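PDB 6VSU: arginase 1, mitochondrial from Arabidopsis thaliana, which catalyses the manganese-dependent hydrolysis of L-arginine to L-ornithine and urea, and also converts agmatine to putrescine and urea. Local coordinates for residues Pro167-Cys172 with Phe215-Tyr220; Ala288-Phe293 with Met306-Leu311. All coordinates share one frame; numbering follows the deposited sequence.

Interaction 1. Residues Pro167-Cys172 with Phe215-Tyr220. With MN (manganese (II) ion), chain B; ORN (L-ornithine), chain C.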
loop_
_atom_site.group_PDB
_atom_site.type_symbol
_atom_site.label_atom_id
_atom_site.label_comp_id
_atom_site.label_asym_id
_atom_site.label_seq_id
_atom_site.Cartn_x
_atom_site.Cartn_y
_atom_site.Cartn_z
ATOM N N PRO E 167 -6.319 -24.235 -17.288
ATOM C CA PRO E 167 -5.805 -25.084 -18.377
ATOM C C PRO E 167 -5.501 -24.359 -19.692
ATOM O O PRO E 167 -4.831 -24.892 -20.505
ATOM C CB PRO E 167 -6.901 -26.139 -18.562
ATOM C CG PRO E 167 -8.106 -25.544 -17.933
ATOM C CD PRO E 167 -7.685 -24.547 -16.885
ATOM N N ASP E 168 -6.034 -23.148 -19.866
ATOM C CA ASP E 168 -5.843 -22.288 -21.066
ATOM C C ASP E 168 -6.147 -23.043 -22.370
ATOM O O ASP E 168 -5.370 -22.969 -23.344
ATOM C CB ASP E 168 -4.452 -21.667 -21.006
ATOM C CG ASP E 168 -4.329 -20.715 -19.831
ATOM O OD1 ASP E 168 -5.373 -20.279 -19.322
ATOM O OD2 ASP E 168 -3.201 -20.413 -19.455
ATOM N N ILE E 169 -7.281 -23.704 -22.447
ATOM C CA ILE E 169 -7.507 -24.665 -23.549
ATOM C C ILE E 169 -8.883 -24.481 -24.177
ATOM O O ILE E 169 -9.343 -25.384 -24.956
ATOM C CB ILE E 169 -7.222 -26.039 -22.964
ATOM C CG1 ILE E 169 -6.723 -26.942 -24.075
ATOM C CG2 ILE E 169 -8.396 -26.640 -22.211
ATOM C CD1 ILE E 169 -6.239 -28.274 -23.548
ATOM N N TYR E 170 -9.517 -23.341 -23.906
ATOM C CA TYR E 170 -10.732 -22.913 -24.616
ATOM C C TYR E 170 -10.352 -22.813 -26.103
ATOM O O TYR E 170 -9.247 -22.449 -26.470
ATOM C CB TYR E 170 -11.224 -21.536 -24.180
ATOM C CG TYR E 170 -11.726 -21.362 -22.773
ATOM C CD1 TYR E 170 -13.061 -21.573 -22.471
ATOM C CD2 TYR E 170 -10.906 -20.885 -21.767
ATOM C CE1 TYR E 170 -13.578 -21.320 -21.210
ATOM C CE2 TYR E 170 -11.403 -20.665 -20.491
ATOM C CZ TYR E 170 -12.741 -20.875 -20.198
ATOM O OH TYR E 170 -13.276 -20.650 -18.945
ATOM N N ASP E 171 -11.277 -23.223 -26.935
ATOM C CA ASP E 171 -11.140 -23.148 -28.394
ATOM C C ASP E 171 -10.807 -21.703 -28.798
ATOM O O ASP E 171 -9.870 -21.488 -29.593
ATOM C CB ASP E 171 -12.421 -23.655 -29.052
ATOM C CG ASP E 171 -12.317 -23.522 -30.551
ATOM O OD1 ASP E 171 -11.308 -24.004 -31.105
ATOM O OD2 ASP E 171 -13.169 -22.847 -31.111
ATOM N N CYS E 172 -11.569 -20.744 -28.296
ATOM C CA CYS E 172 -11.539 -19.346 -28.794
ATOM C C CYS E 172 -12.161 -18.412 -27.749
ATOM O O CYS E 172 -13.318 -17.993 -27.979
ATOM C CB CYS E 172 -12.352 -19.228 -30.081
ATOM S SG CYS E 172 -11.862 -17.762 -31.006
ATOM N N PHE E 215 -7.905 -33.676 -26.547
ATOM C CA PHE E 215 -6.467 -33.643 -26.893
ATOM C C PHE E 215 -5.672 -34.660 -26.084
ATOM O O PHE E 215 -4.458 -34.715 -26.269
ATOM C CB PHE E 215 -5.882 -32.239 -26.727
ATOM C CG PHE E 215 -6.469 -31.228 -27.662
ATOM C CD1 PHE E 215 -6.377 -31.377 -29.034
ATOM C CD2 PHE E 215 -7.146 -30.133 -27.150
ATOM C CE1 PHE E 215 -6.931 -30.440 -29.887
ATOM C CE2 PHE E 215 -7.691 -29.189 -28.005
ATOM C CZ PHE E 215 -7.589 -29.350 -29.373
ATOM N N GLY E 216 -6.310 -35.371 -25.164
ATOM C CA GLY E 216 -5.590 -36.320 -24.293
ATOM C C GLY E 216 -4.629 -35.625 -23.350
ATOM O O GLY E 216 -3.471 -36.108 -23.183
ATOM N N VAL E 217 -5.044 -34.509 -22.797
ATOM C CA VAL E 217 -4.228 -33.709 -21.833
ATOM C C VAL E 217 -4.281 -34.449 -20.489
ATOM O O VAL E 217 -5.342 -35.007 -20.169
ATOM C CB VAL E 217 -4.790 -32.276 -21.722
ATOM C CG1 VAL E 217 -4.067 -31.416 -20.709
ATOM C CG2 VAL E 217 -4.745 -31.598 -23.052
ATOM N N GLU E 218 -3.192 -34.476 -19.745
ATOM C CA GLU E 218 -3.164 -35.006 -18.363
ATOM C C GLU E 218 -3.317 -33.841 -17.379
ATOM O O GLU E 218 -2.364 -33.053 -17.268
ATOM C CB GLU E 218 -1.866 -35.757 -18.173
ATOM C CG GLU E 218 -1.788 -36.955 -19.099
ATOM C CD GLU E 218 -0.372 -37.504 -19.208
ATOM O OE1 GLU E 218 0.173 -37.842 -18.096
ATOM O OE2 GLU E 218 0.202 -37.499 -20.372
ATOM N N GLN E 219 -4.496 -33.690 -16.771
ATOM C CA GLN E 219 -4.863 -32.512 -15.962
ATOM C C GLN E 219 -4.769 -32.914 -14.494
ATOM O O GLN E 219 -5.530 -33.771 -14.088
ATOM C CB GLN E 219 -6.254 -31.986 -16.317
ATOM C CG GLN E 219 -6.236 -31.275 -17.656
ATOM C CD GLN E 219 -7.560 -30.717 -18.130
ATOM O OE1 GLN E 219 -8.606 -31.275 -17.819
ATOM N NE2 GLN E 219 -7.510 -29.658 -18.935
ATOM N N TYR E 220 -3.893 -32.299 -13.712
ATOM C CA TYR E 220 -3.802 -32.530 -12.252
ATOM C C TYR E 220 -4.458 -31.318 -11.585
ATOM O O TYR E 220 -3.956 -30.230 -11.739
ATOM C CB TYR E 220 -2.357 -32.808 -11.823
ATOM C CG TYR E 220 -1.827 -34.078 -12.417
ATOM C CD1 TYR E 220 -2.069 -35.280 -11.786
ATOM C CD2 TYR E 220 -1.243 -34.123 -13.664
ATOM C CE1 TYR E 220 -1.709 -36.485 -12.352
ATOM C CE2 TYR E 220 -0.826 -35.316 -14.221
ATOM C CZ TYR E 220 -1.045 -36.500 -13.561
ATOM O OH TYR E 220 -0.686 -37.715 -14.087
HETATM MN MN MN B . -2.269 -19.434 -18.064
HETATM N N ORN C . -11.761 -16.263 -16.636
HETATM C CA ORN C . -10.719 -17.012 -17.382
HETATM C CB ORN C . -9.351 -16.769 -16.748
HETATM C CG ORN C . -8.171 -17.086 -17.650
HETATM C CD ORN C . -6.839 -16.808 -16.979
HETATM N NE ORN C . -5.684 -17.467 -17.586
HETATM C C ORN C . -11.045 -18.511 -17.372
HETATM O O ORN C . -12.204 -18.847 -17.129
HETATM O OXT ORN C . -10.119 -19.280 -17.617
HETATM O O HOH W 1 -4.104 -19.109 -17.030
HETATM O O HOH W 2 -3.607 -17.635 -18.994
#
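Pro167 meets Gln219 of strand 218-221 through its ring: Pro167 CB lies 3.6 Å from Gln219 NE2, at the tip of a side chain extended beyond CG. The same amide nitrogen donates to Gln198 OE1, which satisfies its polar end. Asp168 makes no contact with 215-220 and serves the metal site instead. Its OD2 binds manganese at 1.9 Å, alongside Asp164 and His140, while OD1 accepts a hydrogen bond of 2.9 Å from a metal-bound water and a weak one of 3.3 Å from the side-chain amine NE of L-ornithine. At Ile169 the chain again faces 215-220. With CG1 anti to the backbone N (chi1 -151°) and an extended chi2, CD1 reaches past Val217, 3.7 Å from its CG2, and comes within 4.2 Å of Phe215 CD2, approaching that ring obliquely. Phe215 closes helix 206-215, and Gly216 ends it in a Schellman motif. With CG anti to the carbonyl carbon (chi1 -66°), the Tyr170 ring extends to the ligand. Its OH donates to ornithine O at 2.8 Å. The other carboxylate oxygen, OXT, lies at the ring edge, in its plane, 3.4 Å from CE2. A phenylalanine in its place would probably leave that carboxylate without its phenolic donor and hold the amino-acid end of the ligand less firmly. No hydrogen bond crosses between the segments: Ile169 packs on Val217 and Phe215, and Pro167 lies against the Gln219 amide; the polar groups of Asp168 and Tyr170 are directed into the active site, where they hold metal and product.

Interaction 2. Residues Ala288-Phe293 with Met306-Leu311. With NA (sodium ion), chain D.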
loop_
_atom_site.group_PDB
_atom_site.type_symbol
_atom_site.label_atom_id
_atom_site.label_comp_id
_atom_site.label_asym_id
_atom_site.label_seq_id
_atom_site.Cartn_x
_atom_site.Cartn_y
_atom_site.Cartn_z
ATOM N N ALA E 288 11.683 -23.030 -21.902
ATOM C CA ALA E 288 10.760 -22.752 -20.799
ATOM C C ALA E 288 10.193 -21.342 -20.953
ATOM O O ALA E 288 10.747 -20.528 -21.676
ATOM C CB ALA E 288 11.465 -22.962 -19.476
ATOM N N ASP E 289 9.120 -21.062 -20.232
ATOM C CA ASP E 289 8.626 -19.680 -20.105
ATOM C C ASP E 289 8.192 -19.439 -18.661
ATOM O O ASP E 289 7.822 -20.402 -17.943
ATOM C CB ASP E 289 7.609 -19.342 -21.191
ATOM C CG ASP E 289 6.328 -20.133 -21.161
ATOM O OD1 ASP E 289 5.685 -20.169 -20.093
ATOM O OD2 ASP E 289 5.912 -20.619 -22.282
ATOM N N VAL E 290 8.207 -18.171 -18.279
ATOM C CA VAL E 290 7.583 -17.682 -17.016
ATOM C C VAL E 290 6.681 -16.513 -17.358
ATOM O O VAL E 290 7.203 -15.482 -17.821
ATOM C CB VAL E 290 8.636 -17.297 -15.981
ATOM C CG1 VAL E 290 7.961 -16.746 -14.733
ATOM C CG2 VAL E 290 9.481 -18.504 -15.652
ATOM N N VAL E 291 5.373 -16.690 -17.189
ATOM C CA VAL E 291 4.357 -15.768 -17.764
ATOM C C VAL E 291 3.391 -15.348 -16.645
ATOM O O VAL E 291 3.361 -15.981 -15.569
ATOM C CB VAL E 291 3.588 -16.449 -18.903
ATOM C CG1 VAL E 291 4.498 -16.876 -20.037
ATOM C CG2 VAL E 291 2.804 -17.664 -18.443
ATOM N N GLU E 292 2.640 -14.295 -16.942
ATOM C CA GLU E 292 1.457 -13.815 -16.187
ATOM C C GLU E 292 1.886 -13.173 -14.862
ATOM O O GLU E 292 0.979 -12.911 -14.031
ATOM C CB GLU E 292 0.455 -14.950 -16.021
ATOM C CG GLU E 292 -0.164 -15.317 -17.373
ATOM C CD GLU E 292 -1.186 -14.352 -17.947
ATOM O OE1 GLU E 292 -1.609 -13.433 -17.164
ATOM O OE2 GLU E 292 -1.634 -14.553 -19.149
ATOM N N PHE E 293 3.172 -12.861 -14.662
ATOM C CA PHE E 293 3.549 -11.954 -13.557
ATOM C C PHE E 293 3.040 -10.569 -13.946
ATOM O O PHE E 293 3.313 -10.138 -15.052
ATOM C CB PHE E 293 5.046 -11.961 -13.331
ATOM C CG PHE E 293 5.582 -10.763 -12.601
ATOM C CD1 PHE E 293 4.915 -10.250 -11.491
ATOM C CD2 PHE E 293 6.786 -10.198 -12.972
ATOM C CE1 PHE E 293 5.409 -9.137 -10.841
ATOM C CE2 PHE E 293 7.295 -9.103 -12.287
ATOM C CZ PHE E 293 6.588 -8.562 -11.242
ATOM N N MET E 306 10.313 -11.012 -7.295
ATOM C CA MET E 306 11.362 -11.908 -6.734
ATOM C C MET E 306 10.947 -13.386 -6.923
ATOM O O MET E 306 11.809 -14.232 -7.201
ATOM C CB MET E 306 11.594 -11.640 -5.252
ATOM C CG MET E 306 11.892 -10.179 -4.996
ATOM S SD MET E 306 13.527 -9.728 -5.686
ATOM C CE MET E 306 14.698 -10.707 -4.746
ATOM N N VAL E 307 9.662 -13.682 -6.789
ATOM C CA VAL E 307 9.100 -15.019 -7.144
ATOM C C VAL E 307 9.410 -15.342 -8.609
ATOM O O VAL E 307 9.885 -16.458 -8.886
ATOM C CB VAL E 307 7.583 -15.074 -6.868
ATOM C CG1 VAL E 307 6.875 -16.264 -7.552
ATOM C CG2 VAL E 307 7.314 -15.094 -5.386
ATOM N N ALA E 308 9.038 -14.453 -9.535
ATOM C CA ALA E 308 9.273 -14.684 -10.963
ATOM C C ALA E 308 10.780 -14.866 -11.219
ATOM O O ALA E 308 11.142 -15.789 -11.983
ATOM C CB ALA E 308 8.702 -13.572 -11.811
ATOM N N ALA E 309 11.610 -13.999 -10.660
ATOM C CA ALA E 309 13.065 -14.060 -10.829
ATOM C C ALA E 309 13.588 -15.410 -10.322
ATOM O O ALA E 309 14.460 -16.005 -11.020
ATOM C CB ALA E 309 13.724 -12.898 -10.151
ATOM N N LYS E 310 13.099 -15.916 -9.173
ATOM C CA LYS E 310 13.700 -17.150 -8.624
ATOM C C LYS E 310 13.278 -18.363 -9.491
ATOM O O LYS E 310 14.110 -19.292 -9.685
ATOM C CB LYS E 310 13.395 -17.318 -7.144
ATOM C CG LYS E 310 14.144 -18.515 -6.585
ATOM C CD LYS E 310 14.339 -18.560 -5.160
ATOM C CE LYS E 310 15.105 -19.758 -4.637
ATOM N NZ LYS E 310 15.227 -19.670 -3.158
ATOM N N LEU E 311 12.062 -18.358 -10.055
ATOM C CA LEU E 311 11.636 -19.392 -11.028
ATOM C C LEU E 311 12.544 -19.323 -12.232
ATOM O O LEU E 311 12.942 -20.434 -12.748
ATOM C CB LEU E 311 10.186 -19.171 -11.471
ATOM C CG LEU E 311 9.139 -19.386 -10.384
ATOM C CD1 LEU E 311 7.764 -18.923 -10.798
ATOM C CD2 LEU E 311 9.125 -20.834 -10.021
HETATM NA NA NA D . -3.166 -11.206 -17.583
HETATM O O HOH W 3 -6.005 -10.987 -17.544
#
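Val290 and Phe293 both pack on Ala308, whose methyl group faces the end of the strand. Phe293 CD2 comes within 4.1 Å of Ala308 CB, the ring meeting the methyl obliquely, and Val290 CG1 approaches the same CB to 4.4 Å. The other valine branch, CG2, rests 4.3 Å from Leu311 CB, one helical turn further on, so the strand residue bridges two positions on one side of the helix. No hydrogen bond joins the segments. Between the two apolar residues, Glu292 takes a left-handed backbone conformation (phi 72°, psi 14°), and its side chain makes no contact with 306-311. Its OE1 binds sodium at 2.7 Å, together with Ser262, the carbonyl of Leu58 and a water, while OE2 is gripped by His180 ND1 and the backbone N of His140, a manganese ligand. Further out, Phe293 also touches Ile68 of helix 64-72, and Leu311 packs on Phe271 and Val274 of helix 271-280. Strand 285-291 runs inside the parallel sheet between strands 131-136 and 244-249, and helix 303-319, next along the chain, lies against it with those two helices for neighbours.

Overall arrangement
Interactions 1 and 2 are successive along the chain and belong to one parallel sheet, the first reaching 218-221, an edge strand of the sheet within this chain, and the second the inner strand 285-291. Their centres are 22 Å apart and their nearest atoms about 6 Å, without touching. Both end in the active site: Asp168 binds a manganese ion directly, while Glu292 OE2 stands 5.0 Å from that ion, in its second shell. The side chain of Phe293 is about 13 Å from the ornithine. Helix 303-319 also borders another subunit: Lys310 forms a salt bridge with Glu265 of that neighbouring subunit.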